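Local coordinates for major capsid protein (Paramecium bursaria Chlorella virus 1, PDB 5TIP), which self-assembles, as trimers, into the large icosahedral capsid of this chlorovirus, of pseudo T=169 symmetry and about 190 nm across, at residues T114-F119 and Y260-N264; F232-A238 and L410-I415; L252-T258 and G366-S371; I317-G321 and I373-S379. All blocks are in the same frame, centred on the assembly; numbering follows the deposited sequence.

Contact 1 of 4, residues T114-F119 and Y260-N264; sequences TYDALF and YLAWN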
loop_
_atom_site.group_PDB
_atom_site.type_symbol
_atom_site.label_atom_id
_atom_site.label_comp_id
_atom_site.label_asym_id
_atom_site.label_seq_id
_atom_site.Cartn_x
_atom_site.Cartn_y
_atom_site.Cartn_z
ATOM N N THR A 114 3.280 -18.079 -7.414
ATOM C CA THR A 114 4.449 -17.631 -6.663
ATOM C C THR A 114 4.647 -16.125 -6.791
ATOM O O THR A 114 4.961 -15.448 -5.804
ATOM C CB THR A 114 5.695 -18.377 -7.146
ATOM O OG1 THR A 114 5.539 -19.778 -6.894
ATOM C CG2 THR A 114 6.941 -17.875 -6.427
ATOM N N TYR A 115 4.461 -15.584 -7.998
ATOM C CA TYR A 115 4.586 -14.142 -8.192
ATOM C C TYR A 115 3.563 -13.385 -7.356
ATOM O O TYR A 115 3.876 -12.336 -6.779
ATOM C CB TYR A 115 4.429 -13.801 -9.673
ATOM C CG TYR A 115 4.403 -12.319 -9.968
ATOM C CD1 TYR A 115 5.579 -11.612 -10.166
ATOM C CD2 TYR A 115 3.202 -11.629 -10.054
ATOM C CE1 TYR A 115 5.561 -10.260 -10.436
ATOM C CE2 TYR A 115 3.174 -10.276 -10.322
ATOM C CZ TYR A 115 4.357 -9.596 -10.513
ATOM O OH TYR A 115 4.340 -8.247 -10.784
ATOM N N ASP A 116 2.336 -13.899 -7.280
ATOM C CA ASP A 116 1.298 -13.232 -6.502
ATOM C C ASP A 116 1.632 -13.237 -5.015
ATOM O O ASP A 116 1.365 -12.256 -4.310
ATOM C CB ASP A 116 -0.052 -13.904 -6.758
ATOM C CG ASP A 116 -1.203 -13.179 -6.090
ATOM O OD1 ASP A 116 -1.404 -11.982 -6.384
ATOM O OD2 ASP A 116 -1.910 -13.806 -5.275
ATOM N N ALA A 117 2.221 -14.327 -4.522
ATOM C CA ALA A 117 2.535 -14.422 -3.101
ATOM C C ALA A 117 3.686 -13.506 -2.704
ATOM O O ALA A 117 3.764 -13.080 -1.547
ATOM C CB ALA A 117 2.867 -15.869 -2.734
ATOM N N LEU A 118 4.580 -13.190 -3.637
ATOM C CA LEU A 118 5.770 -12.407 -3.329
ATOM C C LEU A 118 5.655 -10.937 -3.711
ATOM O O LEU A 118 6.049 -10.072 -2.924
ATOM C CB LEU A 118 6.994 -13.010 -4.029
ATOM C CG LEU A 118 7.665 -14.213 -3.368
ATOM C CD1 LEU A 118 8.735 -14.777 -4.282
ATOM C CD2 LEU A 118 8.264 -13.825 -2.024
ATOM N N PHE A 119 5.127 -10.626 -4.894
ATOM C CA PHE A 119 5.258 -9.291 -5.459
ATOM C C PHE A 119 3.945 -8.528 -5.570
ATOM O O PHE A 119 3.961 -7.354 -5.955
ATOM C CB PHE A 119 5.939 -9.377 -6.828
ATOM C CG PHE A 119 7.327 -9.940 -6.762
ATOM C CD1 PHE A 119 8.379 -9.162 -6.309
ATOM C CD2 PHE A 119 7.577 -11.252 -7.126
ATOM C CE1 PHE A 119 9.656 -9.677 -6.234
ATOM C CE2 PHE A 119 8.854 -11.773 -7.054
ATOM C CZ PHE A 119 9.895 -10.985 -6.605
ATOM N N TYR A 260 16.827 -12.476 -8.633
ATOM C CA TYR A 260 16.465 -13.156 -7.399
ATOM C C TYR A 260 16.143 -14.612 -7.697
ATOM O O TYR A 260 15.921 -14.998 -8.847
ATOM C CB TYR A 260 15.276 -12.468 -6.713
ATOM C CG TYR A 260 14.031 -12.374 -7.572
ATOM C CD1 TYR A 260 13.111 -13.414 -7.620
ATOM C CD2 TYR A 260 13.775 -11.242 -8.335
ATOM C CE1 TYR A 260 11.975 -13.330 -8.403
ATOM C CE2 TYR A 260 12.640 -11.148 -9.121
ATOM C CZ TYR A 260 11.744 -12.196 -9.151
ATOM O OH TYR A 260 10.613 -12.111 -9.931
ATOM N N LEU A 261 16.134 -15.415 -6.638
ATOM C CA LEU A 261 15.643 -16.784 -6.678
ATOM C C LEU A 261 14.407 -16.902 -5.799
ATOM O O LEU A 261 14.371 -16.365 -4.687
ATOM C CB LEU A 261 16.709 -17.776 -6.206
ATOM C CG LEU A 261 18.031 -17.823 -6.971
ATOM C CD1 LEU A 261 18.930 -18.906 -6.396
ATOM C CD2 LEU A 261 17.789 -18.058 -8.450
ATOM N N ALA A 262 13.390 -17.592 -6.303
ATOM C CA ALA A 262 12.168 -17.845 -5.555
ATOM C C ALA A 262 11.811 -19.318 -5.672
ATOM O O ALA A 262 11.875 -19.892 -6.763
ATOM C CB ALA A 262 11.010 -16.981 -6.062
ATOM N N TRP A 263 11.442 -19.932 -4.550
ATOM C CA TRP A 263 11.132 -21.353 -4.572
ATOM C C TRP A 263 10.037 -21.667 -3.562
ATOM O O TRP A 263 9.741 -20.874 -2.665
ATOM C CB TRP A 263 12.386 -22.204 -4.319
ATOM C CG TRP A 263 12.970 -22.108 -2.939
ATOM C CD1 TRP A 263 12.770 -22.973 -1.904
ATOM C CD2 TRP A 263 13.863 -21.098 -2.450
ATOM N NE1 TRP A 263 13.479 -22.564 -0.800
ATOM C CE2 TRP A 263 14.159 -21.416 -1.110
ATOM C CE3 TRP A 263 14.437 -19.955 -3.015
ATOM C CZ2 TRP A 263 15.001 -20.632 -0.326
ATOM C CZ3 TRP A 263 15.273 -19.179 -2.235
ATOM C CH2 TRP A 263 15.546 -19.521 -0.905
ATOM N N ASN A 264 9.426 -22.839 -3.738
ATOM C CA ASN A 264 8.395 -23.326 -2.833
ATOM C C ASN A 264 8.400 -24.848 -2.844
ATOM O O ASN A 264 8.914 -25.481 -3.770
ATOM C CB ASN A 264 7.002 -22.792 -3.211
ATOM C CG ASN A 264 6.547 -23.247 -4.592
ATOM O OD1 ASN A 264 6.281 -24.427 -4.819
ATOM N ND2 ASN A 264 6.436 -22.301 -5.517
#
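Phe119 and Tyr260 reach for each other from opposite directions, and the outer corner of the phenylalanine ring lies over one face of the tyrosine. Phe119 CZ stands 3.4 Å from Tyr260 CZ, displaced toward the rim of that ring and close to its hydroxyl. With centroids 4.9 Å apart and planes at 47°, the pair is oblique, neither stacked nor edge-to-face. Tyr260 places its ring there with CG set between the backbone N and the carbonyl carbon (chi1 58°). Beside this pair, two residues along the strand from Tyr260, Ala262 CB is met by Leu118 CD1 at 3.6 Å and, more loosely, by Thr114 CG2. The polar margin is formed by Thr114 OG1 and Asn264 ND2, 3.0 Å apart; OG1 is hydrogen-bonded to the backbone O of Asp110 in the preceding turn, and Asn264 OD1 to Asn414 ND2. Helix 109-119 thus packs on one face of strand 257-266, the local axes approaching to 9.9 Å at 116°. This buried contact sets a helix of the N-terminal capsid region against a strand of the C-terminal one. Strands 350-354 and 412-426 flank 257-266 in its sheet, and Leu352 and Tyr416 from them extend the surface under the helix.

Contact 2 of 4, residues F232-A238 and L410-I415; sequences FTGSETA and LTALNI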
loop_
_atom_site.group_PDB
_atom_site.type_symbol
_atom_site.label_atom_id
_atom_site.label_comp_id
_atom_site.label_asym_id
_atom_site.label_seq_id
_atom_site.Cartn_x
_atom_site.Cartn_y
_atom_site.Cartn_z
ATOM N N PHE A 232 12.831 -21.718 -15.375
ATOM C CA PHE A 232 12.241 -22.808 -14.605
ATOM C C PHE A 232 12.486 -24.092 -15.376
ATOM O O PHE A 232 11.994 -24.242 -16.499
ATOM C CB PHE A 232 10.746 -22.572 -14.382
ATOM C CG PHE A 232 10.049 -23.706 -13.688
ATOM C CD1 PHE A 232 10.253 -23.942 -12.340
ATOM C CD2 PHE A 232 9.184 -24.531 -14.385
ATOM C CE1 PHE A 232 9.608 -24.983 -11.701
ATOM C CE2 PHE A 232 8.539 -25.573 -13.753
ATOM C CZ PHE A 232 8.751 -25.800 -12.408
ATOM N N THR A 233 13.250 -25.007 -14.785
ATOM C CA THR A 233 13.649 -26.239 -15.447
ATOM C C THR A 233 12.798 -27.435 -15.038
ATOM O O THR A 233 13.138 -28.571 -15.383
ATOM C CB THR A 233 15.124 -26.533 -15.168
ATOM O OG1 THR A 233 15.310 -26.754 -13.764
ATOM C CG2 THR A 233 15.987 -25.361 -15.607
ATOM N N GLY A 234 11.706 -27.211 -14.324
ATOM C CA GLY A 234 10.878 -28.296 -13.848
ATOM C C GLY A 234 10.998 -28.487 -12.344
ATOM O O GLY A 234 11.923 -27.997 -11.689
ATOM N N SER A 235 10.033 -29.217 -11.796
ATOM C CA SER A 235 9.998 -29.461 -10.361
ATOM C C SER A 235 11.123 -30.397 -9.942
ATOM O O SER A 235 11.468 -31.342 -10.657
ATOM C CB SER A 235 8.650 -30.062 -9.963
ATOM O OG SER A 235 7.575 -29.227 -10.355
ATOM N N GLU A 236 11.599 -30.166 -8.722
ATOM C CA GLU A 236 12.613 -30.989 -8.084
ATOM C C GLU A 236 11.871 -31.866 -7.071
ATOM O O GLU A 236 10.792 -31.504 -6.599
ATOM C CB GLU A 236 13.653 -30.120 -7.380
ATOM C CG GLU A 236 14.478 -29.256 -8.319
ATOM C CD GLU A 236 15.219 -30.070 -9.362
ATOM O OE1 GLU A 236 15.739 -31.151 -9.015
ATOM O OE2 GLU A 236 15.280 -29.629 -10.529
ATOM N N THR A 237 12.448 -33.013 -6.732
ATOM C CA THR A 237 11.821 -33.948 -5.806
ATOM C C THR A 237 12.359 -33.686 -4.403
ATOM O O THR A 237 13.513 -34.007 -4.103
ATOM C CB THR A 237 12.081 -35.389 -6.236
ATOM O OG1 THR A 237 11.560 -35.593 -7.555
ATOM C CG2 THR A 237 11.406 -36.359 -5.280
ATOM N N ALA A 238 11.522 -33.106 -3.550
ATOM C CA ALA A 238 11.879 -32.915 -2.154
ATOM C C ALA A 238 11.602 -34.187 -1.363
ATOM O O ALA A 238 10.656 -34.927 -1.647
ATOM C CB ALA A 238 11.104 -31.743 -1.551
ATOM N N LEU A 410 4.676 -32.552 0.533
ATOM C CA LEU A 410 5.274 -31.432 -0.191
ATOM C C LEU A 410 6.546 -31.920 -0.887
ATOM O O LEU A 410 7.674 -31.658 -0.465
ATOM C CB LEU A 410 5.564 -30.280 0.761
ATOM C CG LEU A 410 4.389 -29.750 1.586
ATOM C CD1 LEU A 410 4.862 -28.689 2.568
ATOM C CD2 LEU A 410 3.294 -29.201 0.687
ATOM N N THR A 411 6.344 -32.641 -1.989
ATOM C CA THR A 411 7.436 -33.319 -2.677
ATOM C C THR A 411 7.862 -32.633 -3.968
ATOM O O THR A 411 8.866 -33.040 -4.562
ATOM C CB THR A 411 7.046 -34.767 -2.988
ATOM O OG1 THR A 411 5.815 -34.780 -3.723
ATOM C CG2 THR A 411 6.868 -35.556 -1.701
ATOM N N ALA A 412 7.133 -31.614 -4.415
ATOM C CA ALA A 412 7.467 -30.886 -5.635
ATOM C C ALA A 412 8.163 -29.587 -5.247
ATOM O O ALA A 412 7.537 -28.683 -4.683
ATOM C CB ALA A 412 6.218 -30.618 -6.469
ATOM N N LEU A 413 9.457 -29.497 -5.546
ATOM C CA LEU A 413 10.251 -28.302 -5.286
ATOM C C LEU A 413 10.374 -27.516 -6.586
ATOM O O LEU A 413 11.029 -27.967 -7.532
ATOM C CB LEU A 413 11.625 -28.667 -4.727
ATOM C CG LEU A 413 12.666 -27.546 -4.669
ATOM C CD1 LEU A 413 12.176 -26.399 -3.798
ATOM C CD2 LEU A 413 14.002 -28.069 -4.162
ATOM N N ASN A 414 9.742 -26.348 -6.634
ATOM C CA ASN A 414 9.786 -25.473 -7.797
ATOM C C ASN A 414 10.724 -24.311 -7.501
ATOM O O ASN A 414 10.481 -23.539 -6.571
ATOM C CB ASN A 414 8.391 -24.955 -8.144
ATOM C CG ASN A 414 7.390 -26.070 -8.361
ATOM O OD1 ASN A 414 7.372 -26.708 -9.412
ATOM N ND2 ASN A 414 6.545 -26.306 -7.365
ATOM N N ILE A 415 11.789 -24.187 -8.289
ATOM C CA ILE A 415 12.774 -23.125 -8.122
ATOM C C ILE A 415 12.700 -22.216 -9.338
ATOM O O ILE A 415 12.824 -22.680 -10.479
ATOM C CB ILE A 415 14.191 -23.689 -7.937
ATOM C CG1 ILE A 415 14.212 -24.709 -6.799
ATOM C CG2 ILE A 415 15.177 -22.566 -7.656
ATOM C CD1 ILE A 415 15.545 -25.391 -6.619
HETATM O O HOH W 1 13.901 -24.566 -11.928
#
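Asn414 OD1 takes a hydrogen bond from Ser235 OG at 2.7 Å, the hydroxyl tilted out of the amide carbonyl plane. The edge of the Phe232 ring approaches the same oxygen, with CZ 3.4 Å from Asn414 OD1, so the oxygen has the hydroxyl and, at roughly a right angle to it, an aromatic edge close by. Phe232 reaches it by turning CG anti to its backbone N (chi1 176°). Its ring and the Asn414 amide are inclined at 36°, and the ring edge also meets the carbonyl of Ile415. Over the centre of one ring face sits the backbone N of Gly234, showing how closely the turn folds back on the phenylalanine. The other end of the Asn414 amide is also engaged, since ND2 bonds to Asn264 OD1.

Beyond the turn the backbones pair as antiparallel strands. Glu236 and Leu413 form a hydrogen-bonded pair, with Glu236 N to Leu413 O and Leu413 N to Glu236 O both 2.6 Å, the latter nearly straight at 174°. Thr237 and Ala412 follow as a non-hydrogen-bonded pair, then Ala238 N donates to Thr411 O at 2.8 Å. On the face carrying Glu236 and Leu413, their CB atoms come within 3.6 Å. Back at the Phe232 end, a water bridges the segments, accepting from Thr233 N and donating to Ile415 O at 2.6 Å.

Strand 412-426 therefore lies between strand 223-237 and strand 257-266, which bonds to Ala412 and Asn414. Leu413 and Ile415 pack against strands 247-251 and 376-387 of the facing sheet.

Contact 3 of 4, residues L252-T258 and G366-S371; sequences LNFNHPT and GTCNFS. With HG (mercury (II) ion), chain T.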
loop_
_atom_site.group_PDB
_atom_site.type_symbol
_atom_site.label_atom_id
_atom_site.label_comp_id
_atom_site.label_asym_id
_atom_site.label_seq_id
_atom_site.Cartn_x
_atom_site.Cartn_y
_atom_site.Cartn_z
ATOM N N LEU A 252 21.536 -26.145 -9.194
ATOM C CA LEU A 252 20.775 -25.161 -9.949
ATOM C C LEU A 252 21.302 -25.085 -11.375
ATOM O O LEU A 252 22.505 -25.214 -11.617
ATOM C CB LEU A 252 20.854 -23.787 -9.282
ATOM C CG LEU A 252 20.356 -23.672 -7.837
ATOM C CD1 LEU A 252 20.497 -22.246 -7.323
ATOM C CD2 LEU A 252 18.913 -24.140 -7.721
ATOM N N ASN A 253 20.387 -24.839 -12.266
ATOM C CA ASN A 253 20.716 -24.741 -13.627
ATOM C C ASN A 253 20.114 -23.481 -14.235
ATOM O O ASN A 253 19.211 -23.523 -14.996
ATOM C CB ASN A 253 20.326 -26.052 -14.324
ATOM C CG ASN A 253 20.461 -26.000 -15.791
ATOM O OD1 ASN A 253 21.260 -25.314 -16.316
ATOM N ND2 ASN A 253 19.667 -26.736 -16.450
ATOM N N PHE A 254 20.663 -22.358 -13.837
ATOM C CA PHE A 254 20.247 -21.042 -14.292
ATOM C C PHE A 254 21.388 -20.374 -15.049
ATOM O O PHE A 254 22.543 -20.803 -14.981
ATOM C CB PHE A 254 19.809 -20.176 -13.106
ATOM C CG PHE A 254 18.660 -20.755 -12.327
ATOM C CD1 PHE A 254 17.567 -21.304 -12.978
ATOM C CD2 PHE A 254 18.686 -20.772 -10.943
ATOM C CE1 PHE A 254 16.515 -21.842 -12.262
ATOM C CE2 PHE A 254 17.639 -21.309 -10.222
ATOM C CZ PHE A 254 16.552 -21.845 -10.883
ATOM N N ASN A 255 21.050 -19.312 -15.777
ATOM C CA ASN A 255 22.028 -18.542 -16.535
ATOM C C ASN A 255 21.654 -17.069 -16.459
ATOM O O ASN A 255 20.634 -16.697 -15.868
ATOM C CB ASN A 255 22.115 -19.012 -17.993
ATOM C CG ASN A 255 22.613 -20.438 -18.122
ATOM O OD1 ASN A 255 21.861 -21.341 -18.483
ATOM N ND2 ASN A 255 23.894 -20.646 -17.835
ATOM N N HIS A 256 22.506 -16.224 -17.058
ATOM C CA HIS A 256 22.290 -14.788 -17.227
ATOM C C HIS A 256 22.338 -14.052 -15.890
ATOM O O HIS A 256 22.264 -14.685 -14.828
ATOM C CB HIS A 256 20.953 -14.532 -17.927
ATOM C CG HIS A 256 20.839 -15.183 -19.269
ATOM N ND1 HIS A 256 19.824 -16.056 -19.591
ATOM C CD2 HIS A 256 21.615 -15.084 -20.376
ATOM C CE1 HIS A 256 19.983 -16.474 -20.834
ATOM N NE2 HIS A 256 21.060 -15.896 -21.334
ATOM N N PRO A 257 22.490 -12.726 -15.896
ATOM C CA PRO A 257 22.388 -11.962 -14.643
ATOM C C PRO A 257 21.001 -12.095 -14.032
ATOM O O PRO A 257 20.000 -11.678 -14.619
ATOM C CB PRO A 257 22.682 -10.524 -15.085
ATOM C CG PRO A 257 23.504 -10.671 -16.314
ATOM C CD PRO A 257 22.967 -11.888 -17.010
ATOM N N THR A 258 20.950 -12.676 -12.836
ATOM C CA THR A 258 19.701 -13.040 -12.181
ATOM C C THR A 258 19.405 -12.072 -11.044
ATOM O O THR A 258 20.283 -11.783 -10.225
ATOM C CB THR A 258 19.772 -14.475 -11.650
ATOM O OG1 THR A 258 19.991 -15.375 -12.744
ATOM C CG2 THR A 258 18.483 -14.857 -10.941
ATOM N N GLY A 366 21.215 -4.764 -9.008
ATOM C CA GLY A 366 22.013 -5.838 -8.459
ATOM C C GLY A 366 21.620 -7.170 -9.053
ATOM O O GLY A 366 20.455 -7.570 -8.980
ATOM N N THR A 367 22.578 -7.867 -9.655
ATOM C CA THR A 367 22.319 -9.157 -10.273
ATOM C C THR A 367 23.470 -10.098 -9.964
ATOM O O THR A 367 24.532 -9.688 -9.486
ATOM C CB THR A 367 22.140 -9.045 -11.796
ATOM O OG1 THR A 367 23.328 -8.497 -12.382
ATOM C CG2 THR A 367 20.944 -8.170 -12.151
ATOM N N CYS A 368 23.243 -11.379 -10.231
ATOM C CA CYS A 368 24.295 -12.381 -10.210
ATOM C C CYS A 368 24.295 -13.112 -11.541
ATOM O O CYS A 368 23.255 -13.622 -11.970
ATOM C CB CYS A 368 24.106 -13.373 -9.068
ATOM S SG CYS A 368 25.269 -14.732 -9.158
ATOM N N ASN A 369 25.454 -13.163 -12.191
ATOM C CA ASN A 369 25.576 -13.778 -13.509
ATOM C C ASN A 369 25.779 -15.275 -13.321
ATOM O O ASN A 369 26.887 -15.735 -13.040
ATOM C CB ASN A 369 26.721 -13.146 -14.291
ATOM C CG ASN A 369 26.629 -13.418 -15.777
ATOM O OD1 ASN A 369 25.986 -14.375 -16.206
ATOM N ND2 ASN A 369 27.264 -12.568 -16.574
ATOM N N PHE A 370 24.699 -16.042 -13.480
ATOM C CA PHE A 370 24.779 -17.494 -13.381
ATOM C C PHE A 370 25.442 -18.135 -14.592
ATOM O O PHE A 370 25.756 -19.330 -14.539
ATOM C CB PHE A 370 23.385 -18.086 -13.185
ATOM C CG PHE A 370 22.917 -18.070 -11.762
ATOM C CD1 PHE A 370 22.403 -16.915 -11.202
ATOM C CD2 PHE A 370 22.988 -19.213 -10.984
ATOM C CE1 PHE A 370 21.969 -16.899 -9.890
ATOM C CE2 PHE A 370 22.554 -19.203 -9.672
ATOM C CZ PHE A 370 22.045 -18.044 -9.125
ATOM N N SER A 371 25.656 -17.385 -15.676
ATOM C CA SER A 371 26.378 -17.928 -16.819
ATOM C C SER A 371 27.871 -18.063 -16.553
ATOM O O SER A 371 28.560 -18.760 -17.306
ATOM C CB SER A 371 26.163 -17.047 -18.051
ATOM O OG SER A 371 24.793 -16.983 -18.411
HETATM HG HG HG T . 25.004 -16.419 -7.288
#
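Phe254 turns its edge toward the face of Phe370, a T-shaped pair with centroids 6.0 Å apart and planes at 80°. The Phe370 ring is also approached by Thr258, whose side chain crosses it obliquely and brings OG1 to 3.3 Å from Phe370 CD1. Leu252 CD1 closes in on the far end of the ring at CE2. Pro257 and Asn369 instead lie side by side and point the same way, while Thr367 OG1 comes within 3.4 Å of Pro257 CB.

Alongside these side chains runs a short antiparallel pairing in the double jelly-roll (double-barrel) capsid fold: Pro257 opposite Asn369 is a non-hydrogen-bonded pair, and Thr258 opposite Cys368 a hydrogen-bonded one. Thr258 N donates to Cys368 O at 2.6 Å. Past the pairing, His256 O is gripped from opposite faces of its carbonyl plane, by Phe370 N at 3.1 Å and by Thr258 OG1. Asn369 OD1 accepts from Ser371 N, an Asx turn; on the same bend Ser371 OG accepts from His256 N at 2.8 Å, with an N-H...O angle of 165°. Ser371 OG is in turn bonded to Asn436 O, at the C-terminal residue.

Cys368 holds SG anti to its backbone N (chi1 173°), where it binds the mercury ion at 2.5 Å. Toward the trimer interface, Gln13 of a second subunit packs on His256, Pro257 and Ser371, and Tyr33 of the third on Thr367.

Contact 4 of 4, residues I317-G321 and I373-S379; sequences IQLNG and IDNATLS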
loop_
_atom_site.group_PDB
_atom_site.type_symbol
_atom_site.label_atom_id
_atom_site.label_comp_id
_atom_site.label_asym_id
_atom_site.label_seq_id
_atom_site.Cartn_x
_atom_site.Cartn_y
_atom_site.Cartn_z
ATOM N N ILE A 317 23.013 -21.187 -0.067
ATOM C CA ILE A 317 23.416 -21.359 -1.456
ATOM C C ILE A 317 24.928 -21.504 -1.500
ATOM O O ILE A 317 25.652 -20.761 -0.828
ATOM C CB ILE A 317 22.950 -20.183 -2.336
ATOM C CG1 ILE A 317 21.427 -20.058 -2.294
ATOM C CG2 ILE A 317 23.429 -20.362 -3.767
ATOM C CD1 ILE A 317 20.899 -18.862 -3.051
ATOM N N GLN A 318 25.403 -22.469 -2.282
ATOM C CA GLN A 318 26.827 -22.695 -2.467
ATOM C C GLN A 318 27.219 -22.322 -3.889
ATOM O O GLN A 318 26.527 -22.676 -4.850
ATOM C CB GLN A 318 27.201 -24.152 -2.181
ATOM C CG GLN A 318 27.023 -24.567 -0.726
ATOM C CD GLN A 318 27.650 -25.915 -0.418
ATOM O OE1 GLN A 318 28.651 -26.299 -1.024
ATOM N NE2 GLN A 318 27.062 -26.641 0.528
ATOM N N LEU A 319 28.334 -21.611 -4.014
ATOM C CA LEU A 319 28.840 -21.136 -5.296
ATOM C C LEU A 319 30.206 -21.771 -5.508
ATOM O O LEU A 319 31.183 -21.383 -4.856
ATOM C CB LEU A 319 28.914 -19.609 -5.314
ATOM C CG LEU A 319 28.994 -18.869 -6.650
ATOM C CD1 LEU A 319 28.581 -17.422 -6.446
ATOM C CD2 LEU A 319 30.393 -18.936 -7.244
ATOM N N ASN A 320 30.269 -22.746 -6.416
ATOM C CA ASN A 320 31.496 -23.489 -6.697
ATOM C C ASN A 320 32.048 -24.144 -5.432
ATOM O O ASN A 320 33.252 -24.119 -5.170
ATOM C CB ASN A 320 32.546 -22.595 -7.359
ATOM C CG ASN A 320 32.116 -22.116 -8.731
ATOM O OD1 ASN A 320 31.448 -22.840 -9.471
ATOM N ND2 ASN A 320 32.490 -20.888 -9.077
ATOM N N GLY A 321 31.152 -24.731 -4.638
ATOM C CA GLY A 321 31.521 -25.454 -3.440
ATOM C C GLY A 321 31.668 -24.616 -2.188
ATOM O O GLY A 321 31.705 -25.181 -1.088
ATOM N N ILE A 373 29.055 -19.095 -13.467
ATOM C CA ILE A 373 29.179 -19.941 -12.287
ATOM C C ILE A 373 29.036 -21.385 -12.738
ATOM O O ILE A 373 27.999 -21.772 -13.291
ATOM C CB ILE A 373 28.134 -19.590 -11.218
ATOM C CG1 ILE A 373 28.207 -18.102 -10.875
ATOM C CG2 ILE A 373 28.336 -20.447 -9.980
ATOM C CD1 ILE A 373 27.114 -17.644 -9.947
ATOM N N ASP A 374 30.081 -22.183 -12.503
ATOM C CA ASP A 374 30.045 -23.580 -12.919
ATOM C C ASP A 374 29.118 -24.400 -12.030
ATOM O O ASP A 374 28.345 -25.226 -12.528
ATOM C CB ASP A 374 31.457 -24.166 -12.905
ATOM C CG ASP A 374 32.314 -23.651 -14.044
ATOM O OD1 ASP A 374 31.744 -23.244 -15.078
ATOM O OD2 ASP A 374 33.555 -23.654 -13.908
ATOM N N ASN A 375 29.175 -24.185 -10.718
ATOM C CA ASN A 375 28.387 -24.961 -9.767
ATOM C C ASN A 375 27.678 -24.009 -8.815
ATOM O O ASN A 375 28.321 -23.356 -7.988
ATOM C CB ASN A 375 29.267 -25.949 -8.997
ATOM C CG ASN A 375 28.462 -26.883 -8.103
ATOM O OD1 ASN A 375 27.667 -26.443 -7.272
ATOM N ND2 ASN A 375 28.665 -28.183 -8.277
ATOM N N ALA A 376 26.356 -23.935 -8.932
ATOM C CA ALA A 376 25.510 -23.232 -7.981
ATOM C C ALA A 376 24.547 -24.245 -7.385
ATOM O O ALA A 376 23.843 -24.943 -8.122
ATOM C CB ALA A 376 24.744 -22.086 -8.645
ATOM N N THR A 377 24.510 -24.321 -6.060
ATOM C CA THR A 377 23.759 -25.358 -5.371
ATOM C C THR A 377 22.938 -24.751 -4.244
ATOM O O THR A 377 23.420 -23.885 -3.507
ATOM C CB THR A 377 24.702 -26.434 -4.812
ATOM O OG1 THR A 377 25.468 -27.001 -5.883
ATOM C CG2 THR A 377 23.917 -27.534 -4.121
ATOM N N LEU A 378 21.697 -25.209 -4.119
ATOM C CA LEU A 378 20.821 -24.829 -3.018
ATOM C C LEU A 378 20.820 -25.959 -1.995
ATOM O O LEU A 378 20.238 -27.022 -2.235
ATOM C CB LEU A 378 19.409 -24.542 -3.523
ATOM C CG LEU A 378 18.372 -24.187 -2.456
ATOM C CD1 LEU A 378 18.724 -22.879 -1.765
ATOM C CD2 LEU A 378 16.977 -24.125 -3.059
ATOM N N SER A 379 21.480 -25.736 -0.863
ATOM C CA SER A 379 21.562 -26.732 0.196
ATOM C C SER A 379 20.375 -26.554 1.134
ATOM O O SER A 379 20.205 -25.486 1.731
ATOM C CB SER A 379 22.881 -26.607 0.958
ATOM O OG SER A 379 22.999 -27.614 1.946
HETATM O O HOH W 2 32.255 -20.853 -12.146
#
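Asn320 meets Asn375 through both its backbone and its side chain. Its N donates to Asn375 O at 2.6 Å, in the carbonyl plane, and its OD1 accepts from Asn375 N at 2.9 Å, the donor standing almost in line with the side-chain C=O (162°). The asparagine amide thus takes over the acceptor role that a strand carbonyl would play, just where strand 312-319 ends. The other branch, Asn320 ND2, donates to a water that also accepts from Asp374 N at 2.6 Å, so both polar ends of this side chain serve the loop entering strand 376-387.

Further in, Gln318 and Thr377 form a regular antiparallel hydrogen-bonded pair: Gln318 N to Thr377 O at 2.7 Å, nearly straight at 170°, and Thr377 N to Gln318 O at 2.9 Å. Thr377 OG1 is satisfied within its own segment, two residues back, donating to a lone pair of Asn375 OD1 at 2.7 Å. Ser379 OG has its partner outside, Asn249 OD1.

The opposite face is apolar. Leu319 and Ile373 cross at about a right angle, with Leu319 CD2 3.7 Å from Ile373 CG2; Leu319 reaches over with CG anti to the backbone N (chi1 -161°). Ile317 CG1 meets Leu378 CD1 at 3.9 Å. Ser5 and Ala9 of a second subunit pack on Leu319 and Ile373 respectively.

Strand 312-319 runs antiparallel to 376-387 and is bordered on its other side by strand 322-329, while strand 247-251 pairs with 376-387 on its other side, Leu378 bonding to Ile250, and Ala376 bonds to Leu252 just beyond that strand.

Overall arrangement
Contacts 1, 2 and 3 meet on one antiparallel sheet: strand 257-266 serves contacts 1 and 3, and its neighbour 412-426 serves contact 2. Contact 4 belongs to the second sheet, with strands 312-319 and 376-387. Centres lie 11 Å apart for contacts 3 and 4, and about 20 Å for contacts 1 and 4. Leu252, Phe254, Leu261, Phe370, Ile415 and Leu378 pack together between the sheets. In sequence, the segments of contacts 3 and 4 fall between the two of contact 2, whereas contact 1 reaches back to the N-terminal family. The two sheets of the C-terminal barrel are thereby packed together, joined to the N-terminal region, and set against a second subunit through contacts 3 and 4.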